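Long-range contacts in Afp2 (Serratia entomophila, PDB 6RBN), which probably builds, with other sheath subunits, the contractile sheath around the inner tube of the anti-feeding prophage injection particle: residues 36-41 with 65-70; 45-50 with 82-87; 149-154 with 239-244; 156-161 with 220-225. One frame throughout, in Å; residues are numbered along the deposited sequence.

The contacts form two pairs along the chain. Contacts 1 and 2 lie in the N-terminal part, with centres about 12 Å apart. Their segments alternate, and they touch: S36 OG probably bonds to E87 OE2. Helix 66-75 of contact 1 runs on to strand 82-86 of contact 2. Contacts 3 and 4 come later, with centres about 10 Å apart, and Y150 O probably bonds to K220 NZ. Contact 4 falls between the segments of contact 3. The two pairs lie 22 to 27 Å apart, centre to centre. They tie down different regions of one chain, towards the two edges of its mixed sheet: strand 46-49 of contact 2 and strand 156-157 of contact 4.

Contact 1 of 4, residues 36-41 with 65-70; sequences SENTNT and DAFYTS
N38, N40 and T41 carry the contact from the loop 36-41, and D65 and F67 receive it. The loop first bends at E37, the centre of an inverse gamma turn. N38 follows and points at residues 65-70. Its CG lies anti to the backbone N (chi1 -163°), which sends the amide out to meet the D65 carboxylate coming from the opposite direction. The two planes are steeply turned, 78° apart. D65 OD2 sits in front of the amide, 2.9 Å from both N38 OD1 and N38 ND2. The carboxylate is itself held: A66 N donates to D65 OD1 over 2.7 Å, from above the carboxylate plane. N38 ND2 also comes obliquely to the F67 ring, 3.4 Å from F67 CE1. T39 N gives a weak bond back to N38 OD1.

The loop joins strand 30-34 to strand 46-49, and here it lies against the start of helix 66-75. The contact is at the surface of the chain, but the F67 ring is buried.

N40 brings its amide to the edge of the F67 ring, near the ring plane, and also touches L63. T41 comes last and takes a face of the same ring in a CH-pi contact. T41 CG2 is 3.9 Å from the F67 ring centroid, shifted toward the rim. Y34 of strand 30-34 packs on both T41 and F67. Y59 meets the F67 ring edge-to-face.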
# COMPACT_ATOMS: atom_id res chain seq x y z
N SER C 36 36.08 -37.37 90.64
CA SER C 36 37.29 -38.00 90.10
C SER C 36 37.79 -39.09 91.03
O SER C 36 38.34 -40.10 90.57
CB SER C 36 38.37 -36.94 89.87
OG SER C 36 38.78 -36.37 91.10
N GLU C 37 37.61 -38.91 92.34
CA GLU C 37 37.95 -39.92 93.34
C GLU C 37 36.80 -40.91 93.51
O GLU C 37 36.16 -41.00 94.56
CB GLU C 37 38.32 -39.23 94.65
CG GLU C 37 39.11 -40.07 95.68
CD GLU C 37 38.24 -40.71 96.76
OE1 GLU C 37 37.20 -40.11 97.12
OE2 GLU C 37 38.60 -41.80 97.25
N ASN C 38 36.46 -41.60 92.43
CA ASN C 38 35.45 -42.64 92.45
C ASN C 38 36.08 -43.95 92.00
O ASN C 38 36.96 -43.97 91.14
CB ASN C 38 34.26 -42.27 91.56
CG ASN C 38 33.03 -43.10 91.87
OD1 ASN C 38 33.06 -44.01 92.70
ND2 ASN C 38 31.92 -42.77 91.21
N THR C 39 35.61 -45.06 92.58
CA THR C 39 36.25 -46.35 92.38
C THR C 39 35.47 -47.29 91.48
O THR C 39 36.08 -48.20 90.90
CB THR C 39 36.48 -47.04 93.73
OG1 THR C 39 35.22 -47.25 94.37
CG2 THR C 39 37.35 -46.17 94.62
N ASN C 40 34.16 -47.11 91.33
CA ASN C 40 33.33 -48.07 90.62
C ASN C 40 32.75 -47.51 89.32
O ASN C 40 31.60 -47.79 88.98
CB ASN C 40 32.22 -48.60 91.54
CG ASN C 40 31.38 -47.50 92.16
OD1 ASN C 40 31.55 -46.32 91.86
ND2 ASN C 40 30.47 -47.89 93.04
N THR C 41 33.54 -46.73 88.59
CA THR C 41 33.15 -46.27 87.27
C THR C 41 34.11 -46.82 86.22
O THR C 41 35.25 -47.18 86.52
CB THR C 41 33.13 -44.74 87.18
OG1 THR C 41 34.43 -44.22 87.50
CG2 THR C 41 32.10 -44.16 88.11
N ASP C 65 26.13 -45.26 94.92
CA ASP C 65 26.89 -44.04 94.73
C ASP C 65 26.03 -42.99 94.02
O ASP C 65 25.00 -43.29 93.42
CB ASP C 65 28.17 -44.33 93.96
CG ASP C 65 29.23 -43.26 94.15
OD1 ASP C 65 28.97 -42.26 94.84
OD2 ASP C 65 30.34 -43.44 93.60
N ALA C 66 26.48 -41.73 94.10
CA ALA C 66 25.65 -40.59 93.72
C ALA C 66 25.41 -40.48 92.22
O ALA C 66 24.44 -39.84 91.81
CB ALA C 66 26.27 -39.30 94.23
N PHE C 67 26.26 -41.08 91.39
CA PHE C 67 26.01 -41.03 89.96
C PHE C 67 24.95 -42.04 89.55
O PHE C 67 24.23 -41.81 88.57
CB PHE C 67 27.30 -41.25 89.16
CG PHE C 67 27.83 -42.67 89.20
CD1 PHE C 67 28.62 -43.09 90.26
CD2 PHE C 67 27.57 -43.55 88.17
CE1 PHE C 67 29.11 -44.38 90.29
CE2 PHE C 67 28.05 -44.84 88.20
CZ PHE C 67 28.82 -45.25 89.27
N TYR C 68 24.84 -43.15 90.27
CA TYR C 68 23.88 -44.18 89.90
C TYR C 68 22.46 -43.77 90.26
O TYR C 68 21.53 -44.00 89.48
CB TYR C 68 24.23 -45.51 90.58
CG TYR C 68 23.37 -46.66 90.13
CD1 TYR C 68 23.63 -47.32 88.93
CD2 TYR C 68 22.29 -47.09 90.89
CE1 TYR C 68 22.85 -48.37 88.52
CE2 TYR C 68 21.50 -48.14 90.47
CZ TYR C 68 21.78 -48.78 89.29
OH TYR C 68 21.00 -49.82 88.87
N THR C 69 22.27 -43.19 91.44
CA THR C 69 20.94 -42.77 91.86
C THR C 69 20.47 -41.54 91.11
O THR C 69 19.26 -41.29 91.05
CB THR C 69 20.93 -42.49 93.36
OG1 THR C 69 21.82 -41.42 93.66
CG2 THR C 69 21.38 -43.72 94.11
N SER C 70 21.39 -40.76 90.54
CA SER C 70 20.99 -39.64 89.71
C SER C 70 20.45 -40.11 88.37
O SER C 70 19.45 -39.59 87.87
CB SER C 70 22.17 -38.69 89.51
OG SER C 70 22.58 -38.13 90.74

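Contact 2 of 4, residues 45-50 with 82-87; sequences PIQVFR and CYLVNE
Residues 46-49 and 82-86 pair as antiparallel strands, with four bridges from I46-V85 to F49-C82 and directions 161° apart. Q47 with L84 and F49 with C82 are the hydrogen-bonded pairs. L84 N reaches Q47 O at 3.1 Å, in the carbonyl plane. F49 N reaches C82 O at 3.1 Å. Beyond the I46-V85 pair, N86 N gives a weak bond to P45 O.

On one face I46 lies beside V85, with I46 CG1 3.9 Å from V85 CG2. Next to them V48 lies alongside Y83. Both methyls of V48 touch Y83 CE1, and V48 CG1 sits at the ring edge, in its plane. On the other face L84 is the central side chain. Its CD1 reaches both Q47 and F49. L84 CD1 is 3.4 Å from Q47 NE2, which is bonded to Y59 OH. The same methyl meets the edge of the F49 ring, 3.6 Å from F49 CE2.

Strand 46-49 is an outermost strand of the mixed sheet in this chain, and 82-86 joins it to strand 30-34. Helix 66-75 packs on C82 and L84, and F55 meets the F49 ring edge-to-face. Helix 90-97 packs on I46 and V85 on the opposite face.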
# COMPACT_ATOMS: atom_id res chain seq x y z
N PRO C 45 36.46 -41.18 80.40
CA PRO C 45 36.11 -39.90 81.03
C PRO C 45 34.76 -39.36 80.58
O PRO C 45 34.09 -38.68 81.34
CB PRO C 45 37.26 -38.98 80.60
CG PRO C 45 37.75 -39.57 79.33
CD PRO C 45 37.58 -41.05 79.46
N ILE C 46 34.37 -39.65 79.34
CA ILE C 46 33.09 -39.21 78.78
C ILE C 46 32.41 -40.42 78.16
O ILE C 46 33.01 -41.10 77.32
CB ILE C 46 33.28 -38.11 77.72
CG1 ILE C 46 33.92 -36.86 78.32
CG2 ILE C 46 31.94 -37.74 77.09
CD1 ILE C 46 34.41 -35.88 77.28
N GLN C 47 31.18 -40.69 78.57
CA GLN C 47 30.42 -41.80 78.03
C GLN C 47 28.96 -41.41 77.86
O GLN C 47 28.43 -40.59 78.61
CB GLN C 47 30.57 -43.05 78.90
CG GLN C 47 30.19 -42.87 80.35
CD GLN C 47 30.50 -44.09 81.17
OE1 GLN C 47 30.91 -45.12 80.64
NE2 GLN C 47 30.33 -43.98 82.48
N VAL C 48 28.32 -42.02 76.86
CA VAL C 48 27.03 -41.58 76.33
C VAL C 48 26.01 -42.69 76.55
O VAL C 48 26.23 -43.83 76.14
CB VAL C 48 27.13 -41.24 74.84
CG1 VAL C 48 25.79 -40.78 74.29
CG2 VAL C 48 28.22 -40.21 74.58
N PHE C 49 24.89 -42.34 77.17
CA PHE C 49 23.84 -43.29 77.52
C PHE C 49 22.52 -42.80 76.95
O PHE C 49 22.02 -41.75 77.36
CB PHE C 49 23.74 -43.44 79.04
CG PHE C 49 24.91 -44.15 79.64
CD1 PHE C 49 25.58 -45.14 78.95
CD2 PHE C 49 25.40 -43.77 80.88
CE1 PHE C 49 26.67 -45.78 79.50
CE2 PHE C 49 26.49 -44.40 81.42
CZ PHE C 49 27.12 -45.40 80.74
N ARG C 50 21.95 -43.55 76.01
CA ARG C 50 20.74 -43.11 75.32
C ARG C 50 19.46 -43.51 76.03
O ARG C 50 18.46 -42.78 75.94
CB ARG C 50 20.71 -43.65 73.90
CG ARG C 50 21.77 -43.06 72.99
CD ARG C 50 21.69 -43.64 71.60
NE ARG C 50 22.72 -43.07 70.73
CZ ARG C 50 23.94 -43.58 70.58
NH1 ARG C 50 24.28 -44.67 71.25
NH2 ARG C 50 24.81 -42.99 69.77
N CYS C 82 22.15 -38.71 77.68
CA CYS C 82 22.78 -37.99 78.77
C CYS C 82 24.22 -38.47 78.88
O CYS C 82 24.58 -39.52 78.35
CB CYS C 82 22.03 -38.21 80.08
SG CYS C 82 22.02 -39.93 80.58
N TYR C 83 25.03 -37.68 79.57
CA TYR C 83 26.48 -37.84 79.56
C TYR C 83 26.99 -38.00 80.99
O TYR C 83 26.64 -37.20 81.86
CB TYR C 83 27.16 -36.64 78.90
CG TYR C 83 26.87 -36.45 77.42
CD1 TYR C 83 26.50 -37.51 76.62
CD2 TYR C 83 26.93 -35.20 76.85
CE1 TYR C 83 26.22 -37.33 75.28
CE2 TYR C 83 26.66 -35.01 75.51
CZ TYR C 83 26.30 -36.08 74.73
OH TYR C 83 26.03 -35.90 73.40
N LEU C 84 27.80 -39.03 81.22
CA LEU C 84 28.61 -39.11 82.43
C LEU C 84 30.00 -38.59 82.13
O LEU C 84 30.76 -39.23 81.40
CB LEU C 84 28.69 -40.54 82.97
CG LEU C 84 27.53 -41.05 83.81
CD1 LEU C 84 27.79 -42.48 84.21
CD2 LEU C 84 27.39 -40.16 85.03
N VAL C 85 30.34 -37.44 82.70
CA VAL C 85 31.65 -36.84 82.56
C VAL C 85 32.22 -36.65 83.96
O VAL C 85 31.52 -36.18 84.85
CB VAL C 85 31.57 -35.50 81.81
CG1 VAL C 85 32.94 -34.89 81.64
CG2 VAL C 85 30.90 -35.68 80.46
N ASN C 86 33.48 -37.05 84.16
CA ASN C 86 34.12 -36.78 85.45
C ASN C 86 34.40 -35.29 85.59
O ASN C 86 34.53 -34.57 84.60
CB ASN C 86 35.40 -37.60 85.63
CG ASN C 86 36.38 -37.45 84.49
OD1 ASN C 86 36.14 -36.72 83.53
ND2 ASN C 86 37.50 -38.14 84.60
N GLU C 87 34.50 -34.84 86.84
CA GLU C 87 34.51 -33.42 87.18
C GLU C 87 35.70 -32.65 86.61
O GLU C 87 35.62 -31.42 86.50
CB GLU C 87 34.49 -33.24 88.70
CG GLU C 87 35.73 -33.79 89.37
CD GLU C 87 35.75 -33.60 90.87
OE1 GLU C 87 34.76 -33.08 91.42
OE2 GLU C 87 36.76 -33.97 91.50

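Contact 3 of 4, residues 149-154 with 239-244; sequences EYPTSP and RTLEDS
Y150 touches L241 with its CB, 4.3 Å from L241 CD2, while its ring leads away from residues 239-244. One face of that ring carries E149 CG, 3.7 Å above the plane and over the centre. The other flat group is the R239 guanidinium. D243 OD1 lies at its edge, in plane, and makes a salt bridge to R239 NH1 at 2.8 Å. E342 is a second partner of R239, and R248 of D243.

L241 fills the middle of the contact. With chi1 at -71°, L241 CG swings beside its own backbone N, and both branches lie near the P151 carbonyl. L241 CD1 is 3.3 Å from P151 O, and L241 CB is 3.3 Å from S153 O. This is packing of an apolar side chain against carbonyl groups. No hydrogen bond crosses between the segments.

Both segments are loops, in the region of the subtilisin-like domain of the tail sheath family. Residues 149-154 lead from helix 143-146 into strand 156-157. Residues 239-244 lead from strand 234-235 toward helix 250-267.

E242 lies side by side with P154. Its chain is extended (chi1 180°), which carries the carboxylate along the proline ring. E242 OE1 is 3.3 Å from P154 CD and as close to P154 CB and P154 CG. T240 CG2 approaches P154 O at 3.8 Å. T240 OG1 is bonded to W247 O, and W247 also touches the P154 ring.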
# COMPACT_ATOMS: atom_id res chain seq x y z
N GLU C 149 29.75 -20.67 98.80
CA GLU C 149 30.53 -21.50 97.90
C GLU C 149 29.99 -21.52 96.48
O GLU C 149 30.63 -22.08 95.59
CB GLU C 149 30.61 -22.94 98.41
CG GLU C 149 29.28 -23.67 98.37
CD GLU C 149 29.40 -25.11 98.85
OE1 GLU C 149 30.52 -25.52 99.22
OE2 GLU C 149 28.38 -25.82 98.86
N TYR C 150 28.85 -20.93 96.25
CA TYR C 150 28.15 -20.99 94.98
C TYR C 150 28.47 -19.77 94.13
O TYR C 150 28.79 -18.70 94.66
CB TYR C 150 26.65 -21.08 95.21
CG TYR C 150 26.26 -22.30 95.98
CD1 TYR C 150 26.21 -23.54 95.36
CD2 TYR C 150 25.94 -22.22 97.33
CE1 TYR C 150 25.86 -24.66 96.06
CE2 TYR C 150 25.59 -23.35 98.04
CZ TYR C 150 25.55 -24.56 97.40
OH TYR C 150 25.20 -25.68 98.11
N PRO C 151 28.39 -19.89 92.80
CA PRO C 151 28.59 -18.72 91.93
C PRO C 151 27.47 -17.70 92.03
O PRO C 151 26.44 -17.94 92.67
CB PRO C 151 28.66 -19.33 90.53
CG PRO C 151 29.08 -20.74 90.75
CD PRO C 151 28.43 -21.15 92.02
N THR C 152 27.65 -16.54 91.40
CA THR C 152 26.65 -15.49 91.39
C THR C 152 26.08 -15.32 89.98
O THR C 152 25.40 -14.34 89.67
CB THR C 152 27.26 -14.18 91.92
OG1 THR C 152 28.16 -14.50 92.98
CG2 THR C 152 26.20 -13.28 92.55
N SER C 153 26.34 -16.29 89.11
CA SER C 153 25.90 -16.25 87.73
C SER C 153 24.40 -16.52 87.65
O SER C 153 23.84 -17.24 88.48
CB SER C 153 26.65 -17.29 86.91
OG SER C 153 26.28 -18.59 87.32
N PRO C 154 23.72 -15.97 86.64
CA PRO C 154 22.29 -16.26 86.45
C PRO C 154 22.00 -17.59 85.78
O PRO C 154 20.87 -17.79 85.32
CB PRO C 154 21.84 -15.11 85.55
CG PRO C 154 23.03 -14.73 84.80
CD PRO C 154 24.18 -14.90 85.74
N ARG C 239 13.83 -19.78 91.35
CA ARG C 239 14.74 -18.65 91.20
C ARG C 239 16.16 -19.11 90.91
O ARG C 239 16.55 -20.25 91.19
CB ARG C 239 14.70 -17.78 92.45
CG ARG C 239 13.46 -16.93 92.60
CD ARG C 239 13.39 -16.37 93.99
NE ARG C 239 12.21 -15.53 94.21
CZ ARG C 239 12.25 -14.21 94.31
NH1 ARG C 239 13.41 -13.57 94.27
NH2 ARG C 239 11.13 -13.53 94.49
N THR C 240 16.96 -18.19 90.36
CA THR C 240 18.35 -18.43 90.02
C THR C 240 19.26 -17.82 91.09
O THR C 240 18.80 -17.29 92.10
CB THR C 240 18.70 -17.85 88.64
OG1 THR C 240 18.46 -16.44 88.64
CG2 THR C 240 17.87 -18.50 87.56
N LEU C 241 20.57 -17.88 90.84
CA LEU C 241 21.56 -17.34 91.76
C LEU C 241 21.72 -15.83 91.65
O LEU C 241 22.41 -15.24 92.49
CB LEU C 241 22.91 -18.02 91.52
CG LEU C 241 23.00 -19.47 91.97
CD1 LEU C 241 24.25 -20.13 91.45
CD2 LEU C 241 23.01 -19.49 93.47
N GLU C 242 21.13 -15.19 90.65
CA GLU C 242 21.14 -13.74 90.52
C GLU C 242 19.74 -13.20 90.73
O GLU C 242 18.81 -13.57 90.01
CB GLU C 242 21.67 -13.30 89.16
CG GLU C 242 21.69 -11.79 89.00
CD GLU C 242 22.26 -11.33 87.69
OE1 GLU C 242 22.68 -12.18 86.89
OE2 GLU C 242 22.29 -10.11 87.45
N ASP C 243 19.59 -12.33 91.73
CA ASP C 243 18.30 -11.72 92.02
C ASP C 243 18.23 -10.32 91.40
O ASP C 243 18.36 -9.30 92.06
CB ASP C 243 18.07 -11.67 93.53
CG ASP C 243 16.67 -11.22 93.89
OD1 ASP C 243 15.72 -12.01 93.72
OD2 ASP C 243 16.52 -10.06 94.34
N SER C 244 18.03 -10.31 90.09
CA SER C 244 17.84 -9.09 89.33
C SER C 244 16.45 -9.09 88.71
O SER C 244 15.76 -10.11 88.70
CB SER C 244 18.91 -8.94 88.24
OG SER C 244 18.79 -9.96 87.28

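Contact 4 of 4, residues 156-161 with 220-225; sequences GAVFYP and KALNMI
F159 and Y160 share one acceptor across the contact, L222 O. The bond from Y160 N is 3.2 Å long, and its donor is tilted 28° from the carbonyl plane. The bond from F159 N to the same oxygen is weak and bent. A further backbone approach is a straight CA-H...O contact, F159 CA to N223 O at 3.3 Å.

N223 also uses its side chain. Its CB lies over one face of the F159 ring in a CH-pi contact, 4.2 Å from the centroid. The amide reaches A157, with N223 ND2 3.5 Å from A157 CB. That nitrogen probably also bonds to R239 O.

The remaining contacts are apolar. L222 CD2 fits between two side chains, 3.7 Å from V158 CG1 and equally far from Y160 CB. M224 starts away from the other segment, but its chain is bent at chi2 (53°) and again at chi3. M224 CE comes back to Y160 CD2, at 3.6 Å, obliquely to the ring. The P161 ring closes the row: P161 CD is 3.8 Å from I225 CB.

Both segments lie in the region of the subtilisin-like domain of the tail sheath family. Strand 156-157 is an outermost strand of the mixed sheet in this chain, and loop 220-225 runs beside its continuation. A157 bonds through its backbone to G128 and F130. Helix 210-216 packs on L222 and M224. Helix 173-187 packs on F159 and I225. I250 of helix 250-267 touches A157, F159 and N223.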
# COMPACT_ATOMS: atom_id res chain seq x y z
N GLY C 156 22.45 -20.75 87.17
CA GLY C 156 22.48 -21.84 88.12
C GLY C 156 21.41 -21.69 89.19
O GLY C 156 20.87 -20.61 89.42
N ALA C 157 21.12 -22.82 89.83
CA ALA C 157 20.26 -22.88 91.00
C ALA C 157 20.73 -24.04 91.87
O ALA C 157 21.46 -24.92 91.40
CB ALA C 157 18.79 -23.04 90.61
N VAL C 158 20.32 -24.05 93.13
CA VAL C 158 21.00 -24.83 94.15
C VAL C 158 20.21 -26.07 94.57
O VAL C 158 20.79 -27.15 94.65
CB VAL C 158 21.36 -23.94 95.36
CG1 VAL C 158 22.08 -24.75 96.42
CG2 VAL C 158 22.24 -22.83 94.89
N PHE C 159 18.90 -25.94 94.86
CA PHE C 159 18.01 -27.07 95.18
C PHE C 159 18.46 -27.87 96.40
O PHE C 159 19.08 -28.92 96.22
CB PHE C 159 17.83 -27.99 93.97
CG PHE C 159 17.16 -27.33 92.82
CD1 PHE C 159 15.79 -27.14 92.82
CD2 PHE C 159 17.89 -26.88 91.74
CE1 PHE C 159 15.17 -26.53 91.76
CE2 PHE C 159 17.28 -26.27 90.68
CZ PHE C 159 15.91 -26.09 90.69
N TYR C 160 18.26 -27.35 97.62
CA TYR C 160 18.89 -27.91 98.81
C TYR C 160 18.54 -29.36 99.15
O TYR C 160 19.47 -30.19 99.14
CB TYR C 160 18.66 -26.97 100.00
CG TYR C 160 18.84 -27.61 101.36
CD1 TYR C 160 20.09 -27.99 101.82
CD2 TYR C 160 17.76 -27.81 102.20
CE1 TYR C 160 20.25 -28.58 103.06
CE2 TYR C 160 17.90 -28.38 103.44
CZ TYR C 160 19.15 -28.76 103.86
OH TYR C 160 19.30 -29.33 105.10
N PRO C 161 17.30 -29.74 99.50
CA PRO C 161 17.12 -30.98 100.28
C PRO C 161 17.37 -32.27 99.52
O PRO C 161 16.79 -32.54 98.47
CB PRO C 161 15.64 -30.91 100.69
CG PRO C 161 15.19 -29.54 100.40
CD PRO C 161 15.99 -29.14 99.20
N LYS C 220 20.33 -15.62 96.87
CA LYS C 220 20.92 -16.68 96.07
C LYS C 220 20.09 -17.96 96.09
O LYS C 220 20.54 -18.99 95.60
CB LYS C 220 22.36 -16.93 96.52
CG LYS C 220 23.27 -15.76 96.18
CD LYS C 220 24.68 -15.97 96.66
CE LYS C 220 25.40 -17.00 95.82
NZ LYS C 220 26.83 -17.11 96.21
N ALA C 221 18.89 -17.91 96.69
CA ALA C 221 17.77 -18.77 96.30
C ALA C 221 17.97 -20.28 96.40
O ALA C 221 18.20 -20.93 95.37
CB ALA C 221 17.37 -18.43 94.87
N LEU C 222 17.96 -20.85 97.62
CA LEU C 222 18.12 -22.29 97.79
C LEU C 222 17.15 -23.20 97.05
O LEU C 222 17.54 -24.34 96.77
CB LEU C 222 18.06 -22.70 99.27
CG LEU C 222 19.34 -22.72 100.09
CD1 LEU C 222 19.06 -23.20 101.49
CD2 LEU C 222 20.28 -23.68 99.44
N ASN C 223 15.92 -22.77 96.75
CA ASN C 223 14.95 -23.52 95.93
C ASN C 223 14.61 -24.90 96.52
O ASN C 223 15.01 -25.93 95.99
CB ASN C 223 15.42 -23.67 94.48
CG ASN C 223 15.32 -22.39 93.70
OD1 ASN C 223 14.34 -21.66 93.82
ND2 ASN C 223 16.32 -22.11 92.89
N MET C 224 13.90 -24.88 97.65
CA MET C 224 13.47 -26.06 98.40
C MET C 224 12.81 -27.18 97.61
O MET C 224 12.19 -26.95 96.57
CB MET C 224 12.51 -25.63 99.49
CG MET C 224 13.14 -25.21 100.78
SD MET C 224 14.41 -23.96 100.69
CE MET C 224 15.80 -24.96 101.16
N ILE C 225 12.93 -28.41 98.12
CA ILE C 225 12.24 -29.59 97.61
C ILE C 225 11.35 -30.08 98.73
O ILE C 225 11.84 -30.60 99.74
CB ILE C 225 13.22 -30.68 97.16
CG1 ILE C 225 14.09 -30.18 96.01
CG2 ILE C 225 12.47 -31.93 96.75
CD1 ILE C 225 15.21 -31.11 95.66